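Local coordinates for fibrillarin-like rRNA/tRNA 2'-O-methyltransferase (Aeropyrum pernix, PDB 4DF3), which probably transfers a methyl group from S-adenosylmethionine to ribose 2'-hydroxyls of rRNA and tRNA, at sites chosen by a guide RNA, at residues A[30-35]-A[51-56]. The protein carries 2 engineered substitutions. Sequence-based numbering, arbitrary orientation.
Sequences TKNLVP and EYREWN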
loop_
_atom_site.group_PDB
_atom_site.type_symbol
_atom_site.label_atom_id
_atom_site.label_comp_id
_atom_site.label_asym_id
_atom_site.label_seq_id
_atom_site.Cartn_x
_atom_site.Cartn_y
_atom_site.Cartn_z
ATOM N N THR A 30 9.091 8.056 4.393
ATOM C CA THR A 30 8.438 7.824 5.657
ATOM C C THR A 30 9.536 7.819 6.790
ATOM O O THR A 30 10.694 7.675 6.529
ATOM C CB THR A 30 7.681 6.525 5.665
ATOM O OG1 THR A 30 8.531 5.459 5.185
ATOM C CG2 THR A 30 6.454 6.675 4.864
ATOM N N LYS A 31 9.118 8.009 8.038
ATOM C CA LYS A 31 10.065 7.969 9.137
ATOM C C LYS A 31 10.317 6.521 9.497
ATOM O O LYS A 31 9.368 5.751 9.760
ATOM C CB LYS A 31 9.488 8.698 10.352
ATOM C CG LYS A 31 10.515 8.877 11.473
ATOM C CD LYS A 31 9.882 9.685 12.643
ATOM C CE LYS A 31 9.869 11.177 12.242
ATOM N NZ LYS A 31 9.360 12.076 13.357
ATOM N N ASN A 32 11.599 6.177 9.556
ATOM C CA ASN A 32 11.966 4.785 9.720
ATOM C C ASN A 32 11.524 4.237 11.091
ATOM O O ASN A 32 12.008 4.692 12.144
ATOM C CB ASN A 32 13.474 4.605 9.462
ATOM C CG ASN A 32 13.850 3.130 9.180
ATOM O OD1 ASN A 32 13.023 2.230 9.379
ATOM N ND2 ASN A 32 15.079 2.886 8.670
ATOM N N LEU A 33 10.609 3.259 11.097
ATOM C CA LEU A 33 10.255 2.603 12.398
ATOM C C LEU A 33 11.428 1.824 12.987
ATOM O O LEU A 33 11.421 1.539 14.198
ATOM C CB LEU A 33 9.118 1.611 12.230
ATOM C CG LEU A 33 8.414 1.093 13.479
ATOM C CD1 LEU A 33 7.766 2.235 14.283
ATOM C CD2 LEU A 33 7.329 0.086 13.015
ATOM N N VAL A 34 12.359 1.388 12.132
ATOM C CA VAL A 34 13.515 0.599 12.607
ATOM C C VAL A 34 14.807 1.254 12.124
ATOM O O VAL A 34 15.377 0.792 11.111
ATOM C CB VAL A 34 13.486 -0.822 12.094
ATOM C CG1 VAL A 34 14.648 -1.629 12.817
ATOM C CG2 VAL A 34 12.185 -1.459 12.449
ATOM N N PRO A 35 15.184 2.374 12.785
ATOM C CA PRO A 35 16.274 3.223 12.343
ATOM C C PRO A 35 17.492 2.348 12.219
ATOM O O PRO A 35 17.676 1.489 13.079
ATOM C CB PRO A 35 16.422 4.240 13.476
ATOM C CG PRO A 35 15.246 4.175 14.266
ATOM C CD PRO A 35 14.531 2.914 13.995
ATOM N N GLU A 51 15.751 9.488 11.154
ATOM C CA GLU A 51 16.043 8.767 9.942
ATOM C C GLU A 51 14.755 8.545 9.178
ATOM O O GLU A 51 13.725 8.113 9.761
ATOM C CB GLU A 51 16.575 7.380 10.267
ATOM C CG GLU A 51 17.179 6.704 9.105
ATOM C CD GLU A 51 17.941 5.461 9.478
ATOM O OE1 GLU A 51 19.104 5.537 9.950
ATOM O OE2 GLU A 51 17.360 4.393 9.244
ATOM N N TYR A 52 14.857 8.802 7.875
ATOM C CA TYR A 52 13.714 8.670 6.932
ATOM C C TYR A 52 14.123 7.704 5.845
ATOM O O TYR A 52 15.299 7.631 5.457
ATOM C CB TYR A 52 13.359 10.049 6.299
ATOM C CG TYR A 52 12.892 11.038 7.353
ATOM C CD1 TYR A 52 11.577 11.174 7.651
ATOM C CD2 TYR A 52 13.836 11.842 8.062
ATOM C CE1 TYR A 52 11.125 12.081 8.675
ATOM C CE2 TYR A 52 13.399 12.761 9.068
ATOM C CZ TYR A 52 12.076 12.878 9.339
ATOM O OH TYR A 52 11.670 13.751 10.295
ATOM N N ARG A 53 13.132 7.024 5.282
ATOM C CA ARG A 53 13.359 6.043 4.265
ATOM C C ARG A 53 12.667 6.611 3.006
ATOM O O ARG A 53 11.458 6.822 3.026
ATOM C CB ARG A 53 12.663 4.717 4.616
ATOM C CG ARG A 53 13.162 3.947 5.873
ATOM C CD ARG A 53 12.243 2.728 6.144
ATOM N NE ARG A 53 12.194 1.871 5.037
ATOM C CZ ARG A 53 11.098 1.389 4.467
ATOM N NH1 ARG A 53 9.866 1.614 4.949
ATOM N NH2 ARG A 53 11.275 0.579 3.471
ATOM N N GLU A 54 13.419 6.809 1.927
ATOM C CA GLU A 54 12.791 7.209 0.681
ATOM C C GLU A 54 11.675 6.208 0.259
ATOM O O GLU A 54 11.874 5.018 0.301
ATOM C CB GLU A 54 13.831 7.354 -0.437
ATOM C CG GLU A 54 13.239 7.826 -1.721
ATOM C CD GLU A 54 14.335 7.900 -2.827
ATOM O OE1 GLU A 54 14.903 6.883 -3.182
ATOM O OE2 GLU A 54 14.698 8.997 -3.255
ATOM N N TRP A 55 10.515 6.742 -0.113
ATOM C CA TRP A 55 9.430 5.961 -0.572
ATOM C C TRP A 55 9.379 6.133 -2.109
ATOM O O TRP A 55 8.747 7.054 -2.629
ATOM C CB TRP A 55 8.137 6.407 0.081
ATOM C CG TRP A 55 6.965 5.429 -0.099
ATOM C CD1 TRP A 55 6.994 4.229 -0.722
ATOM C CD2 TRP A 55 5.658 5.577 0.448
ATOM N NE1 TRP A 55 5.737 3.619 -0.639
ATOM C CE2 TRP A 55 4.907 4.439 0.064
ATOM C CE3 TRP A 55 5.048 6.578 1.237
ATOM C CZ2 TRP A 55 3.588 4.249 0.426
ATOM C CZ3 TRP A 55 3.693 6.413 1.589
ATOM C CH2 TRP A 55 2.968 5.253 1.160
ATOM N N ASN A 56 9.992 5.191 -2.811
ATOM C CA ASN A 56 10.228 5.404 -4.261
ATOM C C ASN A 56 8.970 4.977 -5.028
ATOM O O ASN A 56 8.608 3.810 -4.990
ATOM C CB ASN A 56 11.361 4.448 -4.660
ATOM C CG ASN A 56 11.749 4.570 -6.139
ATOM O OD1 ASN A 56 11.149 5.349 -6.916
ATOM N ND2 ASN A 56 12.804 3.837 -6.523
HETATM O O HOH W 1 13.617 6.984 12.370
#
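Thr30 and Arg53 form an antiparallel hydrogen-bonded pair, with Arg53 N giving the shorter bond to Thr30 O (2.8 Å) and Thr30 N returning one to Arg53 O. Past the strand end, Asn32 N continues the pattern to Glu51 O. The packing is tight around the Asn32 amide. With CG anti to the backbone N (chi1 -162°), this group lies across the aliphatic part of Arg53 at about a right angle, and OD1 comes within 3.4 Å of Arg53 CD. Its ND2 donates to Glu51 OE2 over 2.8 Å, meeting the oxygen nearly along its C-O axis, with the amide and carboxylate planes 44° apart; ND2 also reaches Gln37 O, and OE2 takes Gly36 N. OD1 accepts from Val34 N, which sits above the carbonyl plane, and closes an Asx turn. Replacing Asn32 by alanine is likely to cost Glu51 OE2 its side-chain donor and to release the turn held through OD1. On the same sheet face as Arg53, Thr30 CG2 approaches Trp55 CE3 at 3.9 Å, while Thr30 OG1 and the guanidinium share Asp97 of helix 90-99; the guanidinium also bonds to Ser93 OG and pairs with Glu42. The other face is looser: the partly exposed Lys31 crosses Tyr52 obliquely, its CE 3.7 Å from the phenol OH, and its ammonium pairs with Glu50. A single water donates to both Asn32 O and Glu51 O. The strands are neighbours in the antiparallel N-terminal sheet of fibrillarin, here joined through helix 90-99 to the Rossmann-like methyltransferase domain, with Trp55 near the S-adenosylmethionine-binding Thr91.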